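PDB 1TKP: iron-rich dpsA-homolog protein from Halobacterium salinarum, which probably protects DNA from oxidative damage by taking up iron(II), oxidising it with hydrogen peroxide and storing it as an iron(III) mineral inside a hollow twelve-subunit shell. Local coordinates for residues 38-43 against 102-107; 43-48 against 73-78. All coordinates share one frame; numbering follows the deposited sequence.

How the contacts relate
Contacts 1 and 2 illustrate how one helix of a ferritin-like bundle can serve different partners with its different sides. Both use helix 24-54, their centres are about 9 Å apart, and Val43 belongs to both. Along the chain contact 2 is nested within the loop closed by contact 1: helix 24-54 first pairs with helix 60-87 and then, after the short helix 96-102, receives the segment leading to helix 115-142. They also touch directly, Val41 CG1 lying 3.2 Å from Ala74 O. Contact 1 thus ties the connection to one side of helix 24-54, whereas contact 2 joins two bundle helices beside Glu75, a residue involved in iron nucleation; both reach the second subunit.

Contact 1 of 2, residues 38-43 against 102-107; sequences LANVYV and EASVDV
The carboxamide of Asn40 is the flat group on which the segment 102-107 settles, and Val105 lies over one of its faces, with Val105 CG1 3.7 Å from Asn40 CG. From this same side Val105 N donates to Asn40 OD1 at 3.1 Å, standing above the carbonyl plane by 38° and so missing the lone-pair direction. Ser104 N adds a weak, bent bond to that oxygen, which therefore takes two successive backbone N-H groups. At the nitrogen end, Asn40 ND2 makes a weak bond of 3.3 Å to Ser104 OG. With CG anti to its own carbonyl carbon (chi1 -74°), the Asn40 side chain reaches along the helix flank to this part of the loop, and one buried amide engages two backbone N-H groups and a serine hydroxyl of an irregular segment.

Apolar contacts flank it. Ala39 CB rests against the peptide link between Glu102 and Ala103, 3.7 Å from Ala103 N. One turn on, Val43 spreads its two methyls: CG1 meets Ala103 CB at 3.5 Å, while CG2 is pressed tightly against Val105 CG2 at 3.3 Å.

The principle is that of a helix side chain capturing loop amides to pin a long connection, here between helices 96-102 and 115-142. Val107 also touches Ser95 of the second subunit. Helix 115-142 packs on the same side chains, Ile129 against Asn40 and Ile125 against Val105.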
loop_
_atom_site.group_PDB
_atom_site.type_symbol
_atom_site.label_atom_id
_atom_site.label_comp_id
_atom_site.label_asym_id
_atom_site.label_seq_id
_atom_site.Cartn_x
_atom_site.Cartn_y
_atom_site.Cartn_z
ATOM N N LEU A 38 -21.931 -25.004 -8.823
ATOM C CA LEU A 38 -21.944 -24.273 -7.591
ATOM C C LEU A 38 -22.098 -25.211 -6.366
ATOM O O LEU A 38 -21.421 -25.063 -5.336
ATOM C CB LEU A 38 -23.108 -23.278 -7.672
ATOM C CG LEU A 38 -23.464 -22.640 -6.376
ATOM C CD1 LEU A 38 -22.285 -21.877 -5.790
ATOM C CD2 LEU A 38 -24.708 -21.741 -6.658
ATOM N N ALA A 39 -22.996 -26.163 -6.492
ATOM C CA ALA A 39 -23.178 -27.133 -5.435
ATOM C C ALA A 39 -21.949 -27.922 -5.098
ATOM O O ALA A 39 -21.652 -28.099 -3.898
ATOM C CB ALA A 39 -24.330 -28.058 -5.726
ATOM N N ASN A 40 -21.234 -28.403 -6.120
ATOM C CA ASN A 40 -19.998 -29.128 -5.884
ATOM C C ASN A 40 -18.942 -28.272 -5.363
ATOM O O ASN A 40 -18.210 -28.744 -4.546
ATOM C CB ASN A 40 -19.495 -29.790 -7.137
ATOM C CG ASN A 40 -20.323 -31.032 -7.523
ATOM O OD1 ASN A 40 -20.862 -31.787 -6.645
ATOM N ND2 ASN A 40 -20.515 -31.201 -8.820
ATOM N N VAL A 41 -18.820 -27.024 -5.848
ATOM C CA VAL A 41 -17.701 -26.160 -5.438
ATOM C C VAL A 41 -17.962 -25.714 -3.957
ATOM O O VAL A 41 -17.067 -25.670 -3.203
ATOM C CB VAL A 41 -17.623 -24.928 -6.295
ATOM C CG1 VAL A 41 -16.775 -23.952 -5.658
ATOM C CG2 VAL A 41 -16.966 -25.220 -7.665
ATOM N N TYR A 42 -19.210 -25.418 -3.576
ATOM C CA TYR A 42 -19.471 -25.149 -2.206
ATOM C C TYR A 42 -19.328 -26.393 -1.305
ATOM O O TYR A 42 -18.960 -26.243 -0.121
ATOM C CB TYR A 42 -20.877 -24.569 -2.047
ATOM C CG TYR A 42 -20.815 -23.145 -1.618
ATOM C CD1 TYR A 42 -21.613 -22.176 -2.235
ATOM C CD2 TYR A 42 -19.854 -22.747 -0.702
ATOM C CE1 TYR A 42 -21.485 -20.841 -1.872
ATOM C CE2 TYR A 42 -19.681 -21.414 -0.359
ATOM C CZ TYR A 42 -20.540 -20.475 -0.947
ATOM O OH TYR A 42 -20.507 -19.140 -0.602
ATOM N N VAL A 43 -19.597 -27.628 -1.771
ATOM C CA VAL A 43 -19.157 -28.683 -0.865
ATOM C C VAL A 43 -17.618 -28.812 -0.820
ATOM O O VAL A 43 -17.001 -29.069 0.252
ATOM C CB VAL A 43 -19.880 -30.062 -0.950
ATOM C CG1 VAL A 43 -21.347 -30.047 -1.417
ATOM C CG2 VAL A 43 -19.090 -31.128 -1.499
ATOM N N GLU A 102 -27.606 -31.173 -3.882
ATOM C CA GLU A 102 -27.441 -31.046 -5.316
ATOM C C GLU A 102 -26.036 -31.353 -5.755
ATOM O O GLU A 102 -25.748 -31.384 -6.979
ATOM C CB GLU A 102 -27.858 -29.685 -5.781
ATOM C CG GLU A 102 -29.334 -29.360 -5.487
ATOM C CD GLU A 102 -30.321 -29.940 -6.514
ATOM O OE1 GLU A 102 -31.560 -29.791 -6.350
ATOM O OE2 GLU A 102 -29.895 -30.548 -7.514
ATOM N N ALA A 103 -25.146 -31.574 -4.809
ATOM C CA ALA A 103 -23.777 -31.906 -5.188
ATOM C C ALA A 103 -23.703 -33.361 -5.620
ATOM O O ALA A 103 -24.319 -34.231 -4.994
ATOM C CB ALA A 103 -22.883 -31.747 -4.073
ATOM N N SER A 104 -22.958 -33.632 -6.689
ATOM C CA SER A 104 -22.732 -35.030 -7.087
ATOM C C SER A 104 -21.431 -35.580 -6.469
ATOM O O SER A 104 -21.130 -36.744 -6.586
ATOM C CB SER A 104 -22.624 -35.157 -8.603
ATOM O OG SER A 104 -21.497 -34.376 -9.037
ATOM N N VAL A 105 -20.616 -34.743 -5.849
ATOM C CA VAL A 105 -19.363 -35.234 -5.279
ATOM C C VAL A 105 -19.554 -35.915 -3.973
ATOM O O VAL A 105 -20.521 -35.785 -3.275
ATOM C CB VAL A 105 -18.285 -34.087 -5.129
ATOM C CG1 VAL A 105 -17.923 -33.604 -6.468
ATOM C CG2 VAL A 105 -18.888 -32.940 -4.278
ATOM N N ASP A 106 -18.560 -36.643 -3.610
ATOM C CA ASP A 106 -18.578 -37.519 -2.464
ATOM C C ASP A 106 -18.046 -36.667 -1.309
ATOM O O ASP A 106 -17.034 -35.858 -1.503
ATOM C CB ASP A 106 -17.562 -38.601 -2.780
ATOM C CG ASP A 106 -18.042 -39.631 -3.813
ATOM O OD1 ASP A 106 -19.222 -40.079 -3.819
ATOM O OD2 ASP A 106 -17.236 -40.056 -4.682
ATOM N N VAL A 107 -18.738 -36.699 -0.182
ATOM C CA VAL A 107 -18.339 -35.815 0.886
ATOM C C VAL A 107 -18.025 -36.637 2.107
ATOM O O VAL A 107 -18.693 -37.657 2.329
ATOM C CB VAL A 107 -19.331 -34.610 1.096
ATOM C CG1 VAL A 107 -20.614 -34.848 0.565
ATOM C CG2 VAL A 107 -19.330 -34.073 2.563
#

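Contact 2 of 2, residues 43-48 against 73-78; sequences VLYHQL and TAEEVA. With FE (Fe (III) ion), chain K; FE (Fe (III) ion), chain L.
Glu75 OE1, at the end of a side chain that runs beside Tyr45, binds one iron(III) ion at 2.3 Å and is joined in binding iron by Glu75 OE1 of the second subunit. The other carboxylate oxygen, Glu75 OE2, binds a second modelled iron(III) position at 2.5 Å, in keeping with the role of Glu75 in iron nucleation, though the two positions lie too close for both to be filled at once with confidence. An extended chain, with CG anti to the backbone N (chi1 -167°), carries the group there. Tyr45 points the same way and supports the stem obliquely: Tyr45 CD1 is 3.5 Å from Glu75 CB, and the ring is turned 54° from the carboxylate plane. The phenol end, Tyr45 OH, is hydrogen-bonded to Tyr42 OH of the second subunit.

Closer to the helix backbones, Ala74 acts as a small knob. Ala74 CB sits 3.9 Å from Tyr45 CB and 4.2 Å from Leu44 CD2, with Leu48 and Val41 completing a knobs-into-holes socket. The nearly antiparallel axes come within 8.7 Å (signed angle -161°), consistent with so small a knob. Helices 24-54 and 60-87 thus pair in the four-helix bundle, and Leu44 and Leu48 extend the packing to Tyr126 on helix 115-142.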
loop_
_atom_site.group_PDB
_atom_site.type_symbol
_atom_site.label_atom_id
_atom_site.label_comp_id
_atom_site.label_asym_id
_atom_site.label_seq_id
_atom_site.Cartn_x
_atom_site.Cartn_y
_atom_site.Cartn_z
ATOM N N VAL A 43 -19.597 -27.628 -1.771
ATOM C CA VAL A 43 -19.157 -28.683 -0.865
ATOM C C VAL A 43 -17.618 -28.812 -0.820
ATOM O O VAL A 43 -17.001 -29.069 0.252
ATOM C CB VAL A 43 -19.880 -30.062 -0.950
ATOM C CG1 VAL A 43 -21.347 -30.047 -1.417
ATOM C CG2 VAL A 43 -19.090 -31.128 -1.499
ATOM N N LEU A 44 -16.963 -28.577 -1.944
ATOM C CA LEU A 44 -15.529 -28.560 -1.904
ATOM C C LEU A 44 -15.063 -27.541 -0.844
ATOM O O LEU A 44 -14.204 -27.835 -0.017
ATOM C CB LEU A 44 -15.022 -28.062 -3.240
ATOM C CG LEU A 44 -13.503 -27.887 -3.293
ATOM C CD1 LEU A 44 -12.759 -29.169 -2.876
ATOM C CD2 LEU A 44 -12.974 -27.419 -4.656
ATOM N N TYR A 45 -15.655 -26.343 -0.881
ATOM C CA TYR A 45 -15.192 -25.283 -0.005
ATOM C C TYR A 45 -15.338 -25.754 1.462
ATOM O O TYR A 45 -14.421 -25.643 2.266
ATOM C CB TYR A 45 -15.982 -23.982 -0.308
ATOM C CG TYR A 45 -16.048 -23.011 0.848
ATOM C CD1 TYR A 45 -15.084 -21.922 0.957
ATOM C CD2 TYR A 45 -17.059 -23.101 1.761
ATOM C CE1 TYR A 45 -15.178 -20.979 1.983
ATOM C CE2 TYR A 45 -17.154 -22.222 2.803
ATOM C CZ TYR A 45 -16.241 -21.172 2.889
ATOM O OH TYR A 45 -16.339 -20.355 3.945
ATOM N N HIS A 46 -16.488 -26.316 1.809
ATOM C CA HIS A 46 -16.683 -26.741 3.176
ATOM C C HIS A 46 -15.718 -27.845 3.573
ATOM O O HIS A 46 -15.231 -27.838 4.650
ATOM C CB HIS A 46 -18.115 -27.119 3.410
ATOM C CG HIS A 46 -19.005 -25.948 3.788
ATOM N ND1 HIS A 46 -18.887 -25.280 4.988
ATOM C CD2 HIS A 46 -20.030 -25.381 3.141
ATOM C CE1 HIS A 46 -19.756 -24.279 5.015
ATOM N NE2 HIS A 46 -20.482 -24.346 3.920
ATOM N N GLN A 47 -15.363 -28.759 2.676
ATOM C CA GLN A 47 -14.439 -29.819 3.025
ATOM C C GLN A 47 -13.011 -29.268 3.158
ATOM O O GLN A 47 -12.248 -29.678 4.067
ATOM C CB GLN A 47 -14.465 -30.940 1.996
ATOM C CG GLN A 47 -13.688 -32.147 2.505
ATOM C CD GLN A 47 -14.324 -33.429 1.987
ATOM O OE1 GLN A 47 -15.446 -33.731 2.403
ATOM N NE2 GLN A 47 -13.677 -34.107 0.993
ATOM N N LEU A 48 -12.641 -28.332 2.327
ATOM C CA LEU A 48 -11.331 -27.678 2.482
ATOM C C LEU A 48 -11.225 -26.929 3.745
ATOM O O LEU A 48 -10.233 -26.975 4.471
ATOM C CB LEU A 48 -11.143 -26.695 1.374
ATOM C CG LEU A 48 -11.011 -27.339 -0.007
ATOM C CD1 LEU A 48 -11.048 -26.340 -1.075
ATOM C CD2 LEU A 48 -9.699 -28.219 -0.144
ATOM N N THR A 73 -10.390 -19.730 -2.669
ATOM C CA THR A 73 -10.518 -19.709 -4.106
ATOM C C THR A 73 -11.899 -20.360 -4.423
ATOM O O THR A 73 -12.610 -19.881 -5.293
ATOM C CB THR A 73 -9.361 -20.460 -4.696
ATOM O OG1 THR A 73 -8.252 -19.572 -4.656
ATOM C CG2 THR A 73 -9.510 -20.728 -6.193
ATOM N N ALA A 74 -12.311 -21.361 -3.672
ATOM C CA ALA A 74 -13.496 -22.169 -4.070
ATOM C C ALA A 74 -14.639 -21.314 -3.787
ATOM O O ALA A 74 -15.616 -21.166 -4.538
ATOM C CB ALA A 74 -13.540 -23.497 -3.264
ATOM N N GLU A 75 -14.515 -20.619 -2.683
ATOM C CA GLU A 75 -15.569 -19.648 -2.256
ATOM C C GLU A 75 -15.824 -18.596 -3.339
ATOM O O GLU A 75 -16.978 -18.229 -3.678
ATOM C CB GLU A 75 -15.169 -18.991 -0.919
ATOM C CG GLU A 75 -16.331 -18.238 -0.274
ATOM C CD GLU A 75 -15.922 -17.120 0.665
ATOM O OE1 GLU A 75 -14.714 -17.106 1.128
ATOM O OE2 GLU A 75 -16.819 -16.252 0.942
ATOM N N GLU A 76 -14.763 -18.169 -3.948
ATOM C CA GLU A 76 -14.789 -17.088 -4.921
ATOM C C GLU A 76 -15.332 -17.670 -6.200
ATOM O O GLU A 76 -16.169 -17.046 -6.876
ATOM C CB GLU A 76 -13.328 -16.685 -5.277
ATOM C CG GLU A 76 -12.732 -15.370 -4.762
ATOM C CD GLU A 76 -11.155 -15.330 -4.786
ATOM O OE1 GLU A 76 -10.416 -15.540 -5.883
ATOM O OE2 GLU A 76 -10.633 -15.025 -3.696
ATOM N N VAL A 77 -14.906 -18.893 -6.486
ATOM C CA VAL A 77 -15.483 -19.590 -7.647
ATOM C C VAL A 77 -16.981 -19.784 -7.424
ATOM O O VAL A 77 -17.779 -19.461 -8.274
ATOM C CB VAL A 77 -14.787 -20.948 -7.999
ATOM C CG1 VAL A 77 -15.438 -21.539 -9.139
ATOM C CG2 VAL A 77 -13.260 -20.684 -8.441
ATOM N N ALA A 78 -17.378 -20.212 -6.243
ATOM C CA ALA A 78 -18.803 -20.462 -6.098
ATOM C C ALA A 78 -19.547 -19.135 -6.231
ATOM O O ALA A 78 -20.659 -19.057 -6.818
ATOM C CB ALA A 78 -19.113 -21.029 -4.774
HETATM FE FE FE K . -13.727 -15.365 2.173
HETATM FE FE FE L . -15.987 -14.369 2.291
#